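Local coordinates for protein vinylacetyl-CoA Delta-isomerase (Nitrosopumilus maritimus SCM1, PDB 6VJR) that probably dehydrates 4-hydroxybutyryl-CoA and isomerises vinylacetyl-CoA, using a bound flavin (FAD) and a [4Fe-4S] cluster, at residues Y8-V19 with G189-I197; M34-V42 with N247-A255. All coordinates share one frame; numbering follows the deposited sequence. Where two conformers were deposited one is given.

Both contacts join early helices of the chain (5-11 and 36-51) to segments that lead into beta-strands, and they join where Asn192 ND2 of contact 1 probably hydrogen-bonds Ser38 OG of contact 2. Contact 1 is the more buried: helix 5-11 and the chain after it hold the loop 189-194, mainly by side chains that donate to backbone carbonyls. Contact 2, partly buried, sets the first turns of helix 36-51 on an extended run leading into strand 254-259. There backbone meets backbone closely, with CA-H...O contacts and a water, and its Lys249 end is exposed while Gly252 lies near the iron-sulfur cluster. Gln253 also bonds Gly189 through its backbone.

Contact 1: residues Y8-V19 with G189-I197; sequences YIESLRGRDLKV and GCINSHWII
The loop between the FAD-binding strand 177-188 and strand 195-198, in the beta part of this acyl-CoA dehydrogenase-like fold, is clasped by Tyr8, Ser11 and Arg15, on helix 5-11 and the chain that follows it. The carbonyls of Asn192 and Ser193 take their donors from Tyr8 and Arg15, side chains long enough to reach across. Tyr8 carries its ring out with CG anti to the backbone N (chi1 162°), and its OH donates to Asn192 O at 2.7 Å, in the carbonyl plane and on a lone pair. The same ring edge meets His194 CE1, the two ring planes being almost perpendicular. His194 NE2 donates in its own ring plane to Ser11 OG (2.9 Å), while ND1 is taken by the backbone of Val142, so both nitrogens hold the imidazole's rotation. Ser11 OG in turn donates to Tyr8 O at 2.6 Å, so that the hydroxyl links the imidazole to the helix backbone. Arg15, bent at chi3, points two nitrogens at one atom: NH1 and NH2 reach Ser193 O at 2.9 and 3.2 Å from the same face of its carbonyl, and the oxygen lies in the guanidinium plane. Leu12 CD2 lies over the centre of that guanidinium, an apolar lid on a flat cation. Beyond it Ile191, an apolar side chain long enough to reach Val19, meets it tip to tip, CD1 to CG1 at 3.9 Å.

Contact 2: residues M34-V42 with N247-A255; sequences MIRPSINAV and NAKFGGQEA
Asn40 and Lys249 cross at about a right angle, and the asparagine amide is what joins them. Its ND2 donates to Lys249 O at 2.9 Å, nearly straight (163°), on a lone pair of the carbonyl, whose oxygen lies almost in the plane of the asparagine amide. Its OD1 accepts from Arg36 NE, one helical turn back, at 2.9 Å. With one end of the amide donating and the other accepting, its flip is settled, a job for which asparagine is well suited. The aliphatic part of Lys249 serves differently: CG sits over the centre of the Phe250 ring, and the chain then runs on, extended, at an exposed position. Phe250 turns its ring edge to the helix, CD1 lying 3.6 Å from Ala41 N, where the small alanine lets the ring come close; its ring also packs on Leu474 of a second subunit. The loop before it is an Asx motif, Asn247 OD1 accepting from Phe250 N.

The helix concerned is 36-51, whose first turns rest on the extended run that enters strand 254-259, where Glu254 touches the FAD and Gly252 is about 8 Å from the [4Fe-4S] cluster. Pro37, which has no N-H to satisfy, sets its CB against the Phe250-Gly251 peptide, and its carbonyl takes a weak bond from Gly251 N (3.3 Å). Gly251 O lies 3.1 Å from Ser38 CA, a CA-H...O contact. Ser38 OG, placed between the backbone N and the carbonyl carbon (chi1 67°), donates to Ile35 O at 2.8 Å and accepts from Asn192. Ile35 CG2 touches Gln253 NE2, which also hydrogen-bonds Tyr228 OH. A water accepts from Ser38 N at 3.0 Å and has Met34 O and, more weakly, Gly252 O within hydrogen-bonding distance.

Contact 1: residues Y8-V19 with G189-I197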
loop_
_atom_site.group_PDB
_atom_site.type_symbol
_atom_site.label_atom_id
_atom_site.label_comp_id
_atom_site.label_asym_id
_atom_site.label_seq_id
_atom_site.Cartn_x
_atom_site.Cartn_y
_atom_site.Cartn_z
ATOM N N TYR A 8 24.342 -36.560 -10.647
ATOM C CA TYR A 8 23.144 -36.490 -9.821
ATOM C C TYR A 8 21.941 -37.066 -10.563
ATOM O O TYR A 8 21.216 -37.905 -10.039
ATOM C CB TYR A 8 22.902 -35.058 -9.382
ATOM C CG TYR A 8 21.474 -34.845 -8.902
ATOM C CD1 TYR A 8 21.013 -35.402 -7.695
ATOM C CD2 TYR A 8 20.571 -34.148 -9.674
ATOM C CE1 TYR A 8 19.701 -35.252 -7.279
ATOM C CE2 TYR A 8 19.282 -33.939 -9.233
ATOM C CZ TYR A 8 18.834 -34.508 -8.054
ATOM O OH TYR A 8 17.544 -34.272 -7.694
ATOM N N ILE A 9 21.774 -36.671 -11.820
ATOM C CA ILE A 9 20.659 -37.192 -12.605
ATOM C C ILE A 9 20.735 -38.721 -12.713
ATOM O O ILE A 9 19.751 -39.411 -12.498
ATOM C CB ILE A 9 20.591 -36.482 -13.954
ATOM C CG1 ILE A 9 20.241 -35.018 -13.721
ATOM C CG2 ILE A 9 19.631 -37.154 -14.933
ATOM C CD1 ILE A 9 20.372 -34.156 -14.958
ATOM N N GLU A 10 21.938 -39.266 -12.929
ATOM C CA GLU A 10 22.101 -40.699 -12.999
ATOM C C GLU A 10 21.757 -41.383 -11.674
ATOM O O GLU A 10 21.175 -42.454 -11.707
ATOM C CB GLU A 10 23.547 -40.976 -13.399
ATOM C CG GLU A 10 23.835 -42.454 -13.621
ATOM C CD GLU A 10 22.973 -43.156 -14.657
ATOM O OE1 GLU A 10 22.597 -42.547 -15.698
ATOM O OE2 GLU A 10 22.678 -44.352 -14.394
ATOM N N SER A 11 22.063 -40.754 -10.527
ATOM C CA SER A 11 21.777 -41.310 -9.205
ATOM C C SER A 11 20.262 -41.447 -8.943
ATOM O O SER A 11 19.863 -42.206 -8.050
ATOM C CB SER A 11 22.383 -40.435 -8.098
ATOM O OG SER A 11 21.530 -39.305 -7.815
ATOM N N LEU A 12 19.421 -40.761 -9.743
ATOM C CA LEU A 12 17.958 -40.795 -9.574
ATOM C C LEU A 12 17.297 -41.898 -10.396
ATOM O O LEU A 12 16.075 -42.080 -10.309
ATOM C CB LEU A 12 17.328 -39.464 -9.986
ATOM C CG LEU A 12 17.705 -38.245 -9.147
ATOM C CD1 LEU A 12 16.987 -37.014 -9.667
ATOM C CD2 LEU A 12 17.406 -38.507 -7.682
ATOM N N ARG A 13 18.076 -42.537 -11.275
ATOM C CA ARG A 13 17.559 -43.546 -12.197
ATOM C C ARG A 13 17.482 -44.912 -11.524
ATOM O O ARG A 13 18.352 -45.314 -10.756
ATOM C CB ARG A 13 18.399 -43.691 -13.461
ATOM C CG ARG A 13 18.326 -42.475 -14.365
ATOM C CD ARG A 13 19.068 -42.735 -15.657
ATOM N NE ARG A 13 19.034 -41.591 -16.567
ATOM C CZ ARG A 13 17.998 -41.285 -17.334
ATOM N NH1 ARG A 13 16.922 -42.053 -17.358
ATOM N NH2 ARG A 13 18.074 -40.228 -18.122
ATOM N N GLY A 14 16.416 -45.641 -11.849
ATOM C CA GLY A 14 16.336 -47.030 -11.467
ATOM C C GLY A 14 15.955 -47.246 -10.009
ATOM O O GLY A 14 16.197 -48.370 -9.541
ATOM N N ARG A 15 15.340 -46.240 -9.328
ATOM C CA ARG A 15 15.091 -46.350 -7.890
ATOM C C ARG A 15 13.744 -46.968 -7.525
ATOM O O ARG A 15 13.529 -47.410 -6.383
ATOM C CB ARG A 15 15.230 -45.019 -7.166
ATOM C CG ARG A 15 16.563 -44.349 -7.477
ATOM C CD ARG A 15 16.896 -43.278 -6.443
ATOM N NE ARG A 15 15.916 -42.191 -6.491
ATOM C CZ ARG A 15 15.816 -41.206 -5.602
ATOM N NH1 ARG A 15 16.706 -41.102 -4.630
ATOM N NH2 ARG A 15 14.860 -40.317 -5.704
ATOM N N ASP A 16 12.822 -47.004 -8.473
ATOM C CA ASP A 16 11.486 -47.552 -8.222
ATOM C C ASP A 16 10.775 -47.030 -6.956
ATOM O O ASP A 16 10.070 -47.782 -6.268
ATOM C CB ASP A 16 11.506 -49.071 -8.291
ATOM C CG ASP A 16 10.133 -49.697 -8.517
ATOM O OD1 ASP A 16 9.321 -49.096 -9.283
ATOM O OD2 ASP A 16 9.876 -50.778 -7.938
ATOM N N LEU A 17 10.822 -45.722 -6.702
ATOM C CA LEU A 17 9.916 -45.051 -5.760
ATOM C C LEU A 17 8.493 -45.283 -6.239
ATOM O O LEU A 17 8.296 -45.354 -7.439
ATOM C CB LEU A 17 10.235 -43.545 -5.754
ATOM C CG LEU A 17 11.302 -43.043 -4.766
ATOM C CD1 LEU A 17 12.622 -43.728 -4.879
ATOM C CD2 LEU A 17 11.481 -41.527 -4.832
ATOM N N LYS A 18 7.541 -45.382 -5.306
ATOM C CA LYS A 18 6.133 -45.469 -5.629
ATOM C C LYS A 18 5.592 -44.043 -5.755
ATOM O O LYS A 18 5.415 -43.366 -4.747
ATOM C CB LYS A 18 5.382 -46.265 -4.558
ATOM C CG LYS A 18 3.959 -46.492 -4.950
ATOM C CD LYS A 18 3.101 -47.193 -3.905
ATOM C CE LYS A 18 3.487 -48.575 -3.627
ATOM N NZ LYS A 18 2.669 -49.155 -2.565
ATOM N N VAL A 19 5.356 -43.599 -6.997
ATOM C CA VAL A 19 4.942 -42.227 -7.278
ATOM C C VAL A 19 3.676 -42.234 -8.118
ATOM O O VAL A 19 3.676 -42.752 -9.230
ATOM C CB VAL A 19 6.031 -41.419 -8.004
ATOM C CG1 VAL A 19 5.572 -40.014 -8.353
ATOM C CG2 VAL A 19 7.328 -41.394 -7.234
ATOM N N GLY A 189 10.775 -31.129 -3.679
ATOM C CA GLY A 189 11.876 -31.908 -4.216
ATOM C C GLY A 189 12.024 -33.292 -3.593
ATOM O O GLY A 189 13.065 -33.924 -3.751
ATOM N N CYS A 190 11.016 -33.791 -2.891
ATOM C CA CYS A 190 11.183 -35.047 -2.155
ATOM C C CYS A 190 11.530 -36.237 -3.059
ATOM O O CYS A 190 12.416 -37.050 -2.746
ATOM C CB CYS A 190 9.962 -35.370 -1.304
ATOM S SG CYS A 190 8.374 -35.415 -2.171
ATOM N N ILE A 191 10.889 -36.324 -4.212
ATOM C CA ILE A 191 11.118 -37.381 -5.184
ATOM C C ILE A 191 12.520 -37.262 -5.800
ATOM O O ILE A 191 13.076 -38.259 -6.257
ATOM C CB ILE A 191 9.970 -37.405 -6.208
ATOM C CG1 ILE A 191 8.663 -37.803 -5.476
ATOM C CG2 ILE A 191 10.256 -38.337 -7.380
ATOM C CD1 ILE A 191 7.421 -37.346 -6.216
ATOM N N ASN A 192 13.073 -36.039 -5.796
ATOM C CA ASN A 192 14.386 -35.713 -6.318
ATOM C C ASN A 192 15.474 -35.827 -5.251
ATOM O O ASN A 192 16.597 -35.485 -5.527
ATOM C CB ASN A 192 14.378 -34.304 -6.917
ATOM C CG ASN A 192 13.391 -34.175 -8.053
ATOM O OD1 ASN A 192 12.931 -35.174 -8.611
ATOM N ND2 ASN A 192 13.074 -32.947 -8.428
ATOM N N SER A 193 15.120 -36.283 -4.048
ATOM C CA SER A 193 16.019 -36.339 -2.913
ATOM C C SER A 193 16.529 -37.772 -2.699
ATOM O O SER A 193 15.879 -38.743 -3.103
ATOM C CB SER A 193 15.315 -35.862 -1.650
ATOM O OG SER A 193 14.842 -34.514 -1.702
ATOM N N HIS A 194 17.654 -37.888 -1.985
ATOM C CA HIS A 194 18.233 -39.156 -1.558
ATOM C C HIS A 194 17.741 -39.573 -0.164
ATOM O O HIS A 194 17.512 -40.763 0.092
ATOM C CB HIS A 194 19.761 -39.102 -1.638
ATOM C CG HIS A 194 20.289 -38.781 -2.986
ATOM N ND1 HIS A 194 20.806 -37.541 -3.282
ATOM C CD2 HIS A 194 20.298 -39.463 -4.141
ATOM C CE1 HIS A 194 21.209 -37.531 -4.553
ATOM N NE2 HIS A 194 20.881 -38.686 -5.105
ATOM N N TRP A 195 17.678 -38.607 0.752
ATOM C CA TRP A 195 17.183 -38.786 2.104
ATOM C C TRP A 195 16.167 -37.696 2.403
ATOM O O TRP A 195 16.300 -36.596 1.879
ATOM C CB TRP A 195 18.296 -38.702 3.140
ATOM C CG TRP A 195 19.269 -39.840 3.045
ATOM C CD1 TRP A 195 20.328 -39.986 2.206
ATOM C CD2 TRP A 195 19.217 -41.029 3.840
ATOM N NE1 TRP A 195 20.953 -41.186 2.434
ATOM C CE2 TRP A 195 20.288 -41.846 3.431
ATOM C CE3 TRP A 195 18.397 -41.454 4.888
ATOM C CZ2 TRP A 195 20.526 -43.083 4.008
ATOM C CZ3 TRP A 195 18.622 -42.685 5.444
ATOM C CH2 TRP A 195 19.681 -43.479 5.015
ATOM N N ILE A 196 15.236 -38.005 3.299
ATOM C CA ILE A 196 14.218 -37.073 3.770
ATOM C C ILE A 196 14.227 -37.114 5.299
ATOM O O ILE A 196 14.238 -38.213 5.891
ATOM C CB ILE A 196 12.860 -37.480 3.207
ATOM C CG1 ILE A 196 12.870 -37.350 1.661
ATOM C CG2 ILE A 196 11.770 -36.630 3.835
ATOM C CD1 ILE A 196 11.785 -38.112 0.954
ATOM N N ILE A 197 14.320 -35.928 5.930
ATOM C CA ILE A 197 14.276 -35.824 7.379
ATOM C C ILE A 197 12.871 -35.410 7.814
ATOM O O ILE A 197 12.409 -34.314 7.505
ATOM C CB ILE A 197 15.324 -34.831 7.911
ATOM C CG1 ILE A 197 16.753 -35.177 7.446
ATOM C CG2 ILE A 197 15.261 -34.837 9.432
ATOM C CD1 ILE A 197 17.803 -34.178 7.833
#

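Contact 2: residues M34-V42 with N247-A255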
loop_
_atom_site.group_PDB
_atom_site.type_symbol
_atom_site.label_atom_id
_atom_site.label_comp_id
_atom_site.label_asym_id
_atom_site.label_seq_id
_atom_site.Cartn_x
_atom_site.Cartn_y
_atom_site.Cartn_z
ATOM N N MET A 34 7.072 -33.827 -17.029
ATOM C CA MET A 34 6.559 -32.908 -16.029
ATOM C C MET A 34 7.506 -32.778 -14.847
ATOM O O MET A 34 7.505 -31.744 -14.162
ATOM C CB MET A 34 5.175 -33.340 -15.541
ATOM C CG MET A 34 4.512 -32.348 -14.628
ATOM S SD MET A 34 2.780 -32.718 -14.339
ATOM C CE MET A 34 2.577 -32.224 -12.610
ATOM N N ILE A 35 8.328 -33.800 -14.637
ATOM C CA ILE A 35 9.193 -33.903 -13.472
ATOM C C ILE A 35 10.619 -33.474 -13.816
ATOM O O ILE A 35 11.329 -32.904 -12.978
ATOM C CB ILE A 35 9.134 -35.323 -12.900
ATOM C CG1 ILE A 35 7.686 -35.747 -12.588
ATOM C CG2 ILE A 35 10.059 -35.476 -11.685
ATOM C CD1 ILE A 35 7.565 -37.162 -12.040
ATOM N N ARG A 36 11.052 -33.717 -15.052
ATOM C CA ARG A 36 12.437 -33.489 -15.402
ATOM C C ARG A 36 12.856 -32.036 -15.136
ATOM O O ARG A 36 13.964 -31.792 -14.686
ATOM C CB ARG A 36 12.768 -33.916 -16.830
ATOM C CG ARG A 36 14.208 -33.645 -17.257
ATOM C CD ARG A 36 15.194 -34.277 -16.312
ATOM N NE ARG A 36 16.531 -34.210 -16.902
ATOM C CZ ARG A 36 17.088 -35.127 -17.675
ATOM N NH1 ARG A 36 16.439 -36.231 -17.960
ATOM N NH2 ARG A 36 18.266 -34.907 -18.208
ATOM N N PRO A 37 12.045 -30.990 -15.377
ATOM C CA PRO A 37 12.528 -29.625 -15.114
ATOM C C PRO A 37 12.947 -29.415 -13.659
ATOM O O PRO A 37 13.888 -28.687 -13.381
ATOM C CB PRO A 37 11.326 -28.744 -15.510
ATOM C CG PRO A 37 10.639 -29.596 -16.575
ATOM C CD PRO A 37 10.724 -31.000 -16.032
ATOM N N SER A 38 12.222 -30.031 -12.699
ATOM C CA SER A 38 12.625 -29.909 -11.304
ATOM C C SER A 38 13.969 -30.595 -11.023
ATOM O O SER A 38 14.771 -30.117 -10.213
ATOM C CB SER A 38 11.547 -30.422 -10.384
ATOM O OG SER A 38 11.302 -31.818 -10.445
ATOM N N ILE A 39 14.195 -31.718 -11.672
ATOM C CA ILE A 39 15.481 -32.416 -11.594
ATOM C C ILE A 39 16.606 -31.527 -12.103
ATOM O O ILE A 39 17.697 -31.490 -11.540
ATOM C CB ILE A 39 15.356 -33.782 -12.278
ATOM C CG1 ILE A 39 14.472 -34.684 -11.387
ATOM C CG2 ILE A 39 16.700 -34.403 -12.572
ATOM C CD1 ILE A 39 13.975 -35.923 -12.067
ATOM N N ASN A 40 16.379 -30.908 -13.243
ATOM C CA ASN A 40 17.355 -30.014 -13.845
ATOM C C ASN A 40 17.745 -28.900 -12.882
ATOM O O ASN A 40 18.905 -28.487 -12.857
ATOM C CB ASN A 40 16.809 -29.424 -15.133
ATOM C CG ASN A 40 16.701 -30.409 -16.271
ATOM O OD1 ASN A 40 17.351 -31.458 -16.286
ATOM N ND2 ASN A 40 15.917 -30.068 -17.269
ATOM N N ALA A 41 16.763 -28.358 -12.170
ATOM C CA ALA A 41 17.027 -27.308 -11.194
ATOM C C ALA A 41 17.960 -27.832 -10.115
ATOM O O ALA A 41 18.916 -27.156 -9.753
ATOM C CB ALA A 41 15.732 -26.768 -10.636
ATOM N N VAL A 42 17.661 -29.006 -9.545
ATOM C CA VAL A 42 18.571 -29.546 -8.552
ATOM C C VAL A 42 19.947 -29.824 -9.155
ATOM O O VAL A 42 20.966 -29.580 -8.492
ATOM C CB VAL A 42 17.994 -30.788 -7.867
ATOM C CG1 VAL A 42 18.958 -31.313 -6.833
ATOM C CG2 VAL A 42 16.634 -30.487 -7.249
ATOM N N ASN A 247 9.526 -21.113 -19.079
ATOM C CA ASN A 247 10.814 -21.617 -18.647
ATOM C C ASN A 247 10.777 -23.127 -18.823
ATOM O O ASN A 247 10.242 -23.869 -17.988
ATOM C CB ASN A 247 11.012 -21.238 -17.192
ATOM C CG ASN A 247 12.330 -21.668 -16.593
ATOM O OD1 ASN A 247 13.040 -22.542 -17.121
ATOM N ND2 ASN A 247 12.665 -21.020 -15.479
ATOM N N ALA A 248 11.321 -23.592 -19.953
ATOM C CA ALA A 248 11.153 -25.001 -20.279
ATOM C C ALA A 248 12.160 -25.893 -19.539
ATOM O O ALA A 248 11.895 -27.090 -19.347
ATOM C CB ALA A 248 11.274 -25.200 -21.746
ATOM N N LYS A 249 13.290 -25.325 -19.133
ATOM C CA LYS A 249 14.322 -26.187 -18.578
ATOM C C LYS A 249 14.169 -26.456 -17.083
ATOM O O LYS A 249 14.619 -27.505 -16.610
ATOM C CB LYS A 249 15.715 -25.610 -18.805
ATOM C CG LYS A 249 16.856 -26.511 -18.357
ATOM C CD LYS A 249 18.221 -26.041 -18.829
ATOM C CE LYS A 249 19.262 -27.013 -18.413
ATOM N NZ LYS A 249 20.587 -26.499 -18.786
ATOM N N PHE A 250 13.526 -25.530 -16.355
ATOM C CA PHE A 250 13.526 -25.569 -14.903
ATOM C C PHE A 250 12.124 -25.383 -14.350
ATOM O O PHE A 250 11.375 -24.565 -14.839
ATOM C CB PHE A 250 14.446 -24.484 -14.339
ATOM C CG PHE A 250 15.871 -24.559 -14.841
ATOM C CD1 PHE A 250 16.688 -25.587 -14.419
ATOM C CD2 PHE A 250 16.388 -23.564 -15.658
ATOM C CE1 PHE A 250 18.015 -25.633 -14.816
ATOM C CE2 PHE A 250 17.701 -23.616 -16.049
ATOM C CZ PHE A 250 18.528 -24.622 -15.600
ATOM N N GLY A 251 11.880 -26.062 -13.244
ATOM C CA GLY A 251 10.645 -25.948 -12.478
ATOM C C GLY A 251 10.834 -26.502 -11.072
ATOM O O GLY A 251 11.919 -27.001 -10.695
ATOM N N GLY A 252 9.737 -26.485 -10.326
ATOM C CA GLY A 252 9.727 -27.011 -8.969
ATOM C C GLY A 252 8.902 -28.289 -8.884
ATOM O O GLY A 252 8.387 -28.795 -9.880
ATOM N N GLN A 253 8.876 -28.866 -7.685
ATOM C CA GLN A 253 8.222 -30.144 -7.455
ATOM C C GLN A 253 7.715 -30.152 -6.023
ATOM O O GLN A 253 8.493 -29.866 -5.108
ATOM C CB GLN A 253 9.252 -31.285 -7.565
ATOM C CG GLN A 253 8.797 -32.626 -6.971
ATOM C CD GLN A 253 9.878 -33.678 -7.090
ATOM O OE1 GLN A 253 10.611 -33.983 -6.139
ATOM N NE2 GLN A 253 9.988 -34.210 -8.292
ATOM N N GLU A 254 6.451 -30.556 -5.874
ATOM C CA GLU A 254 5.873 -30.842 -4.575
ATOM C C GLU A 254 5.155 -32.186 -4.643
ATOM O O GLU A 254 4.594 -32.557 -5.695
ATOM C CB GLU A 254 4.897 -29.737 -4.164
ATOM C CG GLU A 254 5.512 -28.338 -4.187
ATOM C CD GLU A 254 5.486 -27.647 -5.554
ATOM O OE1 GLU A 254 4.429 -27.652 -6.241
ATOM O OE2 GLU A 254 6.536 -27.051 -5.924
ATOM N N ALA A 255 5.157 -32.907 -3.501
ATOM C CA ALA A 255 4.352 -34.117 -3.403
ATOM C C ALA A 255 3.893 -34.311 -1.956
ATOM O O ALA A 255 4.511 -33.807 -1.024
ATOM C CB ALA A 255 5.126 -35.323 -3.910
HETATM O O HOH W 1 9.253 -30.254 -12.754
#